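Local coordinates for serine-tRNA ligase (Naegleria fowleri, PDB 6BLJ), which probably catalyses the ATP-dependent attachment of serine to its cognate tRNA, as a class II aminoacyl-tRNA synthetase that binds AMP in this crystal, at residues 368-373 with 392-397. Residues are numbered along the deposited sequence; the frame is centred on the assembly and turned at random.
Sequences GIPYRV and EAWFPG
Arg372 and Glu392 sit directly across from each other in an antiparallel ladder, and their side chains rise from the same face of the sheet to meet in a salt bridge. The guanidinium offers its side edge: Arg372 NE lies 2.8 Å from Glu392 OE1, and NH2 of Arg372 reaches that same oxygen at 2.9 Å. One carboxylate oxygen thus takes both N-H groups, lying almost in the guanidinium plane, while the two flat groups are turned 31° apart. Arg372 CG sits between its backbone N and carbonyl carbon (chi1 64°), and from there the chain runs extended to NE, leaning toward the neighbouring strand. The pair's backbones form a hydrogen-bonded pair, Arg372 N to Glu392 O at 2.8 Å and Glu392 N to Arg372 O at 2.9 Å, so main chain and side chains clamp the same rung.

At the next, non-hydrogen-bonded rung, Tyr371 and Ala393 point to the other face and their CA atoms come within 4.0 Å. The tyrosine ring swings away from Ala393, and its hydroxyl bonds to Glu361 and Gln365 of helix 348-366. The methyl of Ala393 is met instead by Ile369 CG2, at 3.8 Å. Beyond the ladder, Trp394 N bonds to Pro370 O at 3.1 Å, approaching from above the carbonyl plane. Pro370 CB packs on Trp394 CB at 4.0 Å; the indole, with CG anti to the backbone N (chi1 177°), leads off to give its NE1 hydrogen to Arg177 O.

These residues lie at the open end of the hairpin 371-375/387-394, away from its turn, in the class II synthetase catalytic core. Strands 168-173 and 404-412 flank the hairpin, Tyr404 touches both Arg372 and Glu392, and helix 448-458 covers Ile369 and Ala393 through Cys454.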
ATOM      1  N   GLY A 368     -29.254  -0.796 -28.322  1.00 36.52           N
ATOM      2  CA  GLY A 368     -30.549  -0.871 -27.665  1.00 33.07           C
ATOM      3  C   GLY A 368     -30.477  -0.840 -26.149  1.00 31.07           C
ATOM      4  O   GLY A 368     -31.312  -1.450 -25.481  1.00 33.55           O
ATOM      5  N   ILE A 369     -29.517  -0.125 -25.584  1.00 28.00           N
ATOM      6  CA  ILE A 369     -29.340  -0.041 -24.136  1.00 27.31           C
ATOM      7  C   ILE A 369     -29.944   1.276 -23.659  1.00 32.27           C
ATOM      8  O   ILE A 369     -29.438   2.344 -24.040  1.00 29.02           O
ATOM      9  CB  ILE A 369     -27.856  -0.130 -23.749  1.00 26.77           C
ATOM     10  CG1 ILE A 369     -27.263  -1.495 -24.115  1.00 29.87           C
ATOM     11  CG2 ILE A 369     -27.676   0.131 -22.266  1.00 22.35           C
ATOM     12  CD1 ILE A 369     -27.911  -2.652 -23.399  1.00 31.83           C
ATOM     13  N   PRO A 370     -30.986   1.262 -22.822  1.00 29.51           N
ATOM     14  CA  PRO A 370     -31.520   2.528 -22.302  1.00 23.56           C
ATOM     15  C   PRO A 370     -30.545   3.123 -21.305  1.00 24.47           C
ATOM     16  O   PRO A 370     -29.798   2.397 -20.641  1.00 23.20           O
ATOM     17  CB  PRO A 370     -32.833   2.114 -21.611  1.00 24.32           C
ATOM     18  CG  PRO A 370     -33.027   0.667 -21.911  1.00 27.27           C
ATOM     19  CD  PRO A 370     -31.655   0.113 -22.193  1.00 31.48           C
ATOM     20  N   TYR A 371     -30.532   4.456 -21.225  1.00 23.85           N
ATOM     21  CA  TYR A 371     -29.585   5.136 -20.348  1.00 32.49           C
ATOM     22  C   TYR A 371     -30.101   6.531 -20.008  1.00 33.17           C
ATOM     23  O   TYR A 371     -31.089   7.017 -20.568  1.00 31.35           O
ATOM     24  CB  TYR A 371     -28.184   5.227 -20.976  1.00 22.01           C
ATOM     25  CG  TYR A 371     -28.147   6.067 -22.210  1.00 26.55           C
ATOM     26  CD1 TYR A 371     -28.268   5.488 -23.472  1.00 27.89           C
ATOM     27  CD2 TYR A 371     -28.062   7.449 -22.129  1.00 32.15           C
ATOM     28  CE1 TYR A 371     -28.279   6.266 -24.612  1.00 28.70           C
ATOM     29  CE2 TYR A 371     -28.073   8.232 -23.267  1.00 32.62           C
ATOM     30  CZ  TYR A 371     -28.160   7.636 -24.505  1.00 32.34           C
ATOM     31  OH  TYR A 371     -28.178   8.428 -25.637  1.00 31.03           O
ATOM     32  N   ARG A 372     -29.377   7.191 -19.103  1.00 25.15           N
ATOM     33  CA  ARG A 372     -29.559   8.611 -18.860  1.00 27.52           C
ATOM     34  C   ARG A 372     -28.180   9.248 -18.773  1.00 27.93           C
ATOM     35  O   ARG A 372     -27.202   8.596 -18.378  1.00 25.22           O
ATOM     36  CB  ARG A 372     -30.385   8.867 -17.573  1.00 29.20           C
ATOM     37  CG  ARG A 372     -29.689   8.386 -16.274  1.00 28.75           C
ATOM     38  CD  ARG A 372     -30.618   8.441 -15.051  1.00 31.74           C
ATOM     39  NE  ARG A 372     -29.896   8.201 -13.794  1.00 27.69           N
ATOM     40  CZ  ARG A 372     -30.473   8.175 -12.590  1.00 31.62           C
ATOM     41  NH1 ARG A 372     -31.774   8.375 -12.490  1.00 30.70           N
ATOM     42  NH2 ARG A 372     -29.756   7.960 -11.487  1.00 24.67           N
ATOM     43  N   VAL A 373     -28.108  10.521 -19.155  1.00 26.41           N
ATOM     44  CA  VAL A 373     -26.885  11.317 -19.074  1.00 28.04           C
ATOM     45  C   VAL A 373     -26.944  12.130 -17.793  1.00 29.74           C
ATOM     46  O   VAL A 373     -27.951  12.797 -17.526  1.00 27.01           O
ATOM     47  CB  VAL A 373     -26.744  12.248 -20.290  1.00 30.24           C
ATOM     48  CG1 VAL A 373     -25.460  13.067 -20.192  1.00 27.65           C
ATOM     49  CG2 VAL A 373     -26.807  11.456 -21.577  1.00 33.44           C
ATOM     50  N   GLU A 392     -25.406   6.560 -17.397  1.00 25.32           N
ATOM     51  CA  GLU A 392     -25.881   5.522 -16.491  1.00 26.84           C
ATOM     52  C   GLU A 392     -26.924   4.698 -17.230  1.00 27.12           C
ATOM     53  O   GLU A 392     -27.927   5.246 -17.700  1.00 26.41           O
ATOM     54  CB  GLU A 392     -26.470   6.125 -15.210  1.00 24.30           C
ATOM     55  CG  GLU A 392     -25.458   6.946 -14.371  1.00 24.64           C
ATOM     56  CD  GLU A 392     -26.076   7.502 -13.093  1.00 30.45           C
ATOM     57  OE1 GLU A 392     -27.330   7.552 -12.982  1.00 31.62           O
ATOM     58  OE2 GLU A 392     -25.311   7.930 -12.219  1.00 31.43           O
ATOM     59  N   ALA A 393     -26.689   3.394 -17.337  1.00 21.33           N
ATOM     60  CA  ALA A 393     -27.575   2.511 -18.080  1.00 24.86           C
ATOM     61  C   ALA A 393     -28.578   1.836 -17.154  1.00 24.39           C
ATOM     62  O   ALA A 393     -28.365   1.709 -15.947  1.00 27.97           O
ATOM     63  CB  ALA A 393     -26.780   1.448 -18.837  1.00 23.77           C
ATOM     64  N   TRP A 394     -29.678   1.398 -17.759  1.00 24.17           N
ATOM     65  CA  TRP A 394     -30.765   0.701 -17.079  1.00 22.00           C
ATOM     66  C   TRP A 394     -30.413  -0.765 -16.824  1.00 26.46           C
ATOM     67  O   TRP A 394     -30.062  -1.500 -17.754  1.00 25.81           O
ATOM     68  CB  TRP A 394     -32.017   0.809 -17.961  1.00 22.49           C
ATOM     69  CG  TRP A 394     -33.254   0.117 -17.510  1.00 24.73           C
ATOM     70  CD1 TRP A 394     -33.846  -0.976 -18.097  1.00 27.57           C
ATOM     71  CD2 TRP A 394     -34.090   0.480 -16.405  1.00 28.53           C
ATOM     72  NE1 TRP A 394     -34.995  -1.315 -17.414  1.00 27.36           N
ATOM     73  CE2 TRP A 394     -35.163  -0.442 -16.369  1.00 28.19           C
ATOM     74  CE3 TRP A 394     -34.033   1.488 -15.432  1.00 29.72           C
ATOM     75  CZ2 TRP A 394     -36.175  -0.375 -15.408  1.00 26.59           C
ATOM     76  CZ3 TRP A 394     -35.038   1.548 -14.473  1.00 32.61           C
ATOM     77  CH2 TRP A 394     -36.097   0.619 -14.473  1.00 31.84           C
ATOM     78  N   PHE A 395     -30.548  -1.199 -15.570  1.00 22.62           N
ATOM     79  CA  PHE A 395     -30.341  -2.587 -15.164  1.00 23.29           C
ATOM     80  C   PHE A 395     -31.654  -3.129 -14.606  1.00 28.88           C
ATOM     81  O   PHE A 395     -31.931  -2.984 -13.405  1.00 27.97           O
ATOM     82  CB  PHE A 395     -29.217  -2.703 -14.123  1.00 21.97           C
ATOM     83  CG  PHE A 395     -27.825  -2.579 -14.695  1.00 26.71           C
ATOM     84  CD1 PHE A 395     -27.282  -1.335 -14.979  1.00 23.51           C
ATOM     85  CD2 PHE A 395     -27.056  -3.712 -14.941  1.00 26.03           C
ATOM     86  CE1 PHE A 395     -26.001  -1.223 -15.493  1.00 25.54           C
ATOM     87  CE2 PHE A 395     -25.764  -3.609 -15.452  1.00 24.79           C
ATOM     88  CZ  PHE A 395     -25.235  -2.358 -15.729  1.00 21.53           C
ATOM     89  N   PRO A 396     -32.504  -3.747 -15.439  1.00 24.19           N
ATOM     90  CA  PRO A 396     -33.848  -4.150 -14.965  1.00 28.08           C
ATOM     91  C   PRO A 396     -33.839  -5.248 -13.908  1.00 26.61           C
ATOM     92  O   PRO A 396     -34.877  -5.483 -13.268  1.00 25.18           O
ATOM     93  CB  PRO A 396     -34.558  -4.633 -16.247  1.00 25.85           C
ATOM     94  CG  PRO A 396     -33.432  -5.052 -17.174  1.00 25.36           C
ATOM     95  CD  PRO A 396     -32.271  -4.100 -16.856  1.00 23.79           C
ATOM     96  N   GLY A 397     -32.728  -5.944 -13.721  1.00 28.98           N
ATOM     97  CA  GLY A 397     -32.642  -6.911 -12.653  1.00 23.88           C
ATOM     98  C   GLY A 397     -32.093  -6.377 -11.347  1.00 31.91           C
ATOM     99  O   GLY A 397     -31.953  -7.154 -10.399  1.00 31.80           O
TER